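PDB 3EF4: blue copper protein from Hyphomicrobium denitrificans, which binds one copper ion per subunit as a pseudoazurin of the plastocyanin/azurin family and probably carries electrons in the periplasm. Local coordinates for residues L99-I102 / K103-K106; L90-V93 / G94-N98. All coordinates share one frame; numbering follows the deposited sequence.

Interaction 1 (L99-I102 / K103-K106); sequences LDQI and KEYK
Leu99 and Lys103, one helical turn apart, meet obliquely: methyl CD1 of Leu99 lies 4.1 Å from CG of Lys103 and almost as near its CE, so the leucine branch packs against the aliphatic shaft of the lysine rather than its ammonium end. With Leu99 CG anti to the backbone N (chi1 -178°), CD1 is placed beside the lysine chain, which runs extended back over Leu99 O. Beneath this pair, Lys103 N donates to Leu99 O at 3.0 Å, a nearly straight bond. Farther along, Gln101 and Glu104 lie side by side and point the same way, their amide and carboxylate planes 69° apart; Gln101 NE2 stops 3.9 Å from Glu104 OE2. These are the i to i+4 and i to i+3 neighbours of the short amphipathic helix 99-104, which follows the last strand of the cupredoxin sandwich. Ile102 occupies its buried side, against Leu74 and Val76 of strand 73-78 and Ile119 of helix 109-119. Toward Tyr105 the backbone bonds are less regular: Tyr105 N reaches Ile102 O at 3.3 Å from above its carbonyl plane, and only weakly Gln101 O. Tyr105 CB rests 3.5 Å from Ile102 O, while its ring leads away and its hydroxyl hydrogen-bonds Tyr83 OH. A water sits 2.7 Å from both Ile102 O and Tyr105 O.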
loop_
_atom_site.group_PDB
_atom_site.type_symbol
_atom_site.label_atom_id
_atom_site.label_comp_id
_atom_site.label_asym_id
_atom_site.label_seq_id
_atom_site.Cartn_x
_atom_site.Cartn_y
_atom_site.Cartn_z
ATOM N N LEU A 99 -10.713 7.550 6.306
ATOM C CA LEU A 99 -10.817 6.254 6.976
ATOM C C LEU A 99 -12.159 5.559 6.757
ATOM O O LEU A 99 -12.153 4.334 6.532
ATOM C CB LEU A 99 -10.522 6.444 8.466
ATOM C CG LEU A 99 -10.552 5.148 9.300
ATOM C CD1 LEU A 99 -9.540 4.103 8.818
ATOM C CD2 LEU A 99 -10.250 5.512 10.770
ATOM N N ASP A 100 -13.259 6.288 6.812
ATOM C CA ASP A 100 -14.572 5.638 6.660
ATOM C C ASP A 100 -14.623 4.947 5.300
ATOM O O ASP A 100 -15.107 3.830 5.183
ATOM C CB ASP A 100 -15.706 6.646 6.792
ATOM C CG ASP A 100 -15.934 7.315 8.106
ATOM O OD1 ASP A 100 -16.576 8.397 8.197
ATOM O OD2 ASP A 100 -15.514 6.768 9.145
ATOM N N GLN A 101 -14.150 5.645 4.265
ATOM C CA GLN A 101 -14.166 5.081 2.913
ATOM C C GLN A 101 -13.236 3.884 2.785
ATOM O O GLN A 101 -13.620 2.916 2.129
ATOM C CB GLN A 101 -13.850 6.196 1.926
ATOM C CG GLN A 101 -14.934 7.262 1.846
ATOM C CD GLN A 101 -15.139 8.173 3.013
ATOM O OE1 GLN A 101 -14.185 8.604 3.644
ATOM N NE2 GLN A 101 -16.455 8.407 3.303
ATOM N N ILE A 102 -12.056 3.874 3.392
ATOM C CA ILE A 102 -11.173 2.692 3.342
ATOM C C ILE A 102 -11.848 1.513 4.040
ATOM O O ILE A 102 -11.777 0.380 3.555
ATOM C CB ILE A 102 -9.836 3.022 3.999
ATOM C CG1 ILE A 102 -9.077 4.172 3.379
ATOM C CG2 ILE A 102 -8.976 1.792 4.117
ATOM C CD1 ILE A 102 -8.581 4.141 2.002
ATOM N N LYS A 103 -12.536 1.739 5.168
ATOM C CA LYS A 103 -13.226 0.650 5.855
ATOM C C LYS A 103 -14.417 0.146 5.042
ATOM O O LYS A 103 -14.691 -1.059 5.168
ATOM C CB LYS A 103 -13.717 1.109 7.204
ATOM C CG LYS A 103 -12.588 1.380 8.181
ATOM C CD LYS A 103 -13.209 1.682 9.534
ATOM C CE LYS A 103 -12.219 1.481 10.667
ATOM N NZ LYS A 103 -12.888 1.761 11.976
ATOM N N GLU A 104 -15.052 0.984 4.225
ATOM C CA GLU A 104 -16.222 0.612 3.396
ATOM C C GLU A 104 -15.788 -0.214 2.201
ATOM O O GLU A 104 -16.592 -0.898 1.580
ATOM C CB GLU A 104 -17.019 1.830 2.899
ATOM C CG GLU A 104 -18.047 2.410 3.849
ATOM C CD GLU A 104 -18.650 3.725 3.357
ATOM O OE1 GLU A 104 -19.899 3.712 3.118
ATOM O OE2 GLU A 104 -17.862 4.735 3.223
ATOM N N TYR A 105 -14.517 -0.154 1.808
ATOM C CA TYR A 105 -14.053 -0.866 0.608
ATOM C C TYR A 105 -14.107 -2.350 0.830
ATOM O O TYR A 105 -13.637 -2.892 1.846
ATOM C CB TYR A 105 -12.656 -0.387 0.282
ATOM C CG TYR A 105 -12.004 -1.186 -0.818
ATOM C CD1 TYR A 105 -10.879 -1.951 -0.537
ATOM C CD2 TYR A 105 -12.506 -1.190 -2.123
ATOM C CE1 TYR A 105 -10.242 -2.693 -1.512
ATOM C CE2 TYR A 105 -11.871 -1.943 -3.110
ATOM C CZ TYR A 105 -10.742 -2.701 -2.789
ATOM O OH TYR A 105 -10.105 -3.467 -3.771
ATOM N N LYS A 106 -14.723 -3.047 -0.127
ATOM C CA LYS A 106 -14.951 -4.466 -0.044
ATOM C C LYS A 106 -13.787 -5.163 -0.673
ATOM O O LYS A 106 -13.570 -5.301 -1.869
ATOM C CB LYS A 106 -16.291 -4.851 -0.745
HETATM O O HOH W 1 -11.804 -2.338 3.748
#

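Interaction 2 (L90-V93 / G94-N98); sequences LVQV and GKPVN
The turn by which strand 88-93 leaves the sheet is held by Gln92, whose side-chain amide reaches forward to the backbone of the connection to helix 99-104. Its NE2 donates to Gly94 O at 2.8 Å; the bond is nearly straight (N-H...O 163°), the acceptor lies close to the plane of the amide, and the donor sits almost on the extension of the glycine C=O. The chain has chi1 180° and is extended beyond CG, which carries the amide to Gly94 O and alongside the Pro96 ring, with NE2 3.5 Å from Pro96 CD. OE1 accepts from Val123 N, so both ends of this buried amide are paired and its rotation is fixed. Cutting the side chain back to an alanine would probably leave Gly94 O and Val123 N without these partners and open a gap beside Pro96. Gly94 itself has phi 61°, and a side chain on it would run into Val93 O. Beyond it, Pro96 centres an inverse gamma turn, spanned by a weak bond from Val97 N to Lys95 O at 2.9 Å, and packs on Leu74 and Val122. Thus a strand of the cupredoxin sheet passes, by way of Gly94 with its positive phi and the inverse gamma turn at Pro96, into the C-terminal helical extension of a pseudoazurin.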
loop_
_atom_site.group_PDB
_atom_site.type_symbol
_atom_site.label_atom_id
_atom_site.label_comp_id
_atom_site.label_asym_id
_atom_site.label_seq_id
_atom_site.Cartn_x
_atom_site.Cartn_y
_atom_site.Cartn_z
ATOM N N LEU A 90 -0.928 -0.114 2.827
ATOM C CA LEU A 90 -1.672 1.055 3.210
ATOM C C LEU A 90 -0.677 2.148 3.628
ATOM O O LEU A 90 0.105 1.957 4.560
ATOM C CB LEU A 90 -2.612 0.743 4.363
ATOM C CG LEU A 90 -3.532 1.880 4.856
ATOM C CD1 LEU A 90 -4.434 2.360 3.747
ATOM C CD2 LEU A 90 -4.357 1.450 6.066
ATOM N N VAL A 91 -0.735 3.290 2.963
ATOM C CA VAL A 91 0.114 4.429 3.303
ATOM C C VAL A 91 -0.795 5.504 3.888
ATOM O O VAL A 91 -1.769 5.909 3.239
ATOM C CB VAL A 91 0.851 4.985 2.087
ATOM C CG1 VAL A 91 1.689 6.192 2.446
ATOM C CG2 VAL A 91 1.722 3.907 1.467
ATOM N N GLN A 92 -0.472 5.976 5.074
ATOM C CA GLN A 92 -1.173 7.105 5.693
ATOM C C GLN A 92 -0.337 8.347 5.578
ATOM O O GLN A 92 0.792 8.387 6.069
ATOM C CB GLN A 92 -1.381 6.811 7.162
ATOM C CG GLN A 92 -2.107 7.971 7.847
ATOM C CD GLN A 92 -2.449 7.666 9.305
ATOM O OE1 GLN A 92 -2.430 6.504 9.752
ATOM N NE2 GLN A 92 -2.818 8.717 10.021
ATOM N N VAL A 93 -0.910 9.357 4.945
ATOM C CA VAL A 93 -0.289 10.657 4.823
ATOM C C VAL A 93 -0.981 11.602 5.790
ATOM O O VAL A 93 -2.146 11.965 5.580
ATOM C CB VAL A 93 -0.379 11.199 3.380
ATOM C CG1 VAL A 93 0.344 12.534 3.266
ATOM C CG2 VAL A 93 0.149 10.182 2.389
ATOM N N GLY A 94 -0.305 11.965 6.864
ATOM C CA GLY A 94 -0.986 12.879 7.784
ATOM C C GLY A 94 -2.251 12.326 8.364
ATOM O O GLY A 94 -2.316 11.146 8.726
ATOM N N LYS A 95 -3.296 13.170 8.472
ATOM C CA LYS A 95 -4.587 12.798 9.039
ATOM C C LYS A 95 -5.344 11.798 8.177
ATOM O O LYS A 95 -5.384 11.986 6.967
ATOM C CB LYS A 95 -5.395 14.073 9.269
ATOM C CG LYS A 95 -6.837 13.989 9.543
ATOM C CD LYS A 95 -7.519 13.524 10.799
ATOM C CE LYS A 95 -8.779 12.688 10.480
ATOM N NZ LYS A 95 -9.184 11.790 11.587
ATOM N N PRO A 96 -5.902 10.740 8.755
ATOM C CA PRO A 96 -6.601 9.701 7.973
ATOM C C PRO A 96 -8.021 10.102 7.599
ATOM O O PRO A 96 -8.989 9.485 8.043
ATOM C CB PRO A 96 -6.623 8.508 8.926
ATOM C CG PRO A 96 -6.674 9.133 10.292
ATOM C CD PRO A 96 -5.837 10.391 10.176
ATOM N N VAL A 97 -8.136 11.122 6.764
ATOM C CA VAL A 97 -9.404 11.804 6.583
ATOM C C VAL A 97 -10.452 10.932 5.924
ATOM O O VAL A 97 -11.669 11.094 6.125
ATOM C CB VAL A 97 -9.201 13.111 5.799
ATOM C CG1 VAL A 97 -8.285 14.013 6.600
ATOM C CG2 VAL A 97 -8.678 12.877 4.406
ATOM N N ASN A 98 -9.974 9.953 5.129
ATOM C CA ASN A 98 -10.879 9.073 4.387
ATOM C C ASN A 98 -10.954 7.664 4.991
ATOM O O ASN A 98 -11.282 6.685 4.324
ATOM C CB ASN A 98 -10.496 8.996 2.926
ATOM C CG ASN A 98 -9.107 8.447 2.731
ATOM O OD1 ASN A 98 -8.241 8.609 3.603
ATOM N ND2 ASN A 98 -8.822 7.771 1.635
#

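Both contacts are local and stand in series, neither nesting nor crossing. Coming from the N terminus, the chain has already built most of the sheet when strand 88-93 runs between strands 73-78 and 18-26; interaction 2 then closes the turn at its end and directs the chain through residues 94-98. Asn98 immediately precedes helix 99-104, its OD1 bonded to Leu74 N, and interaction 1 is formed within that helix and its exit. The two centres are about 12 Å apart and share no touch beyond the joined backbone. Leu74 of strand 73-78 serves both, meeting Gln92 and Pro96 as well as Leu99 and Ile102, while helix 109-119 packs against helix 99-104.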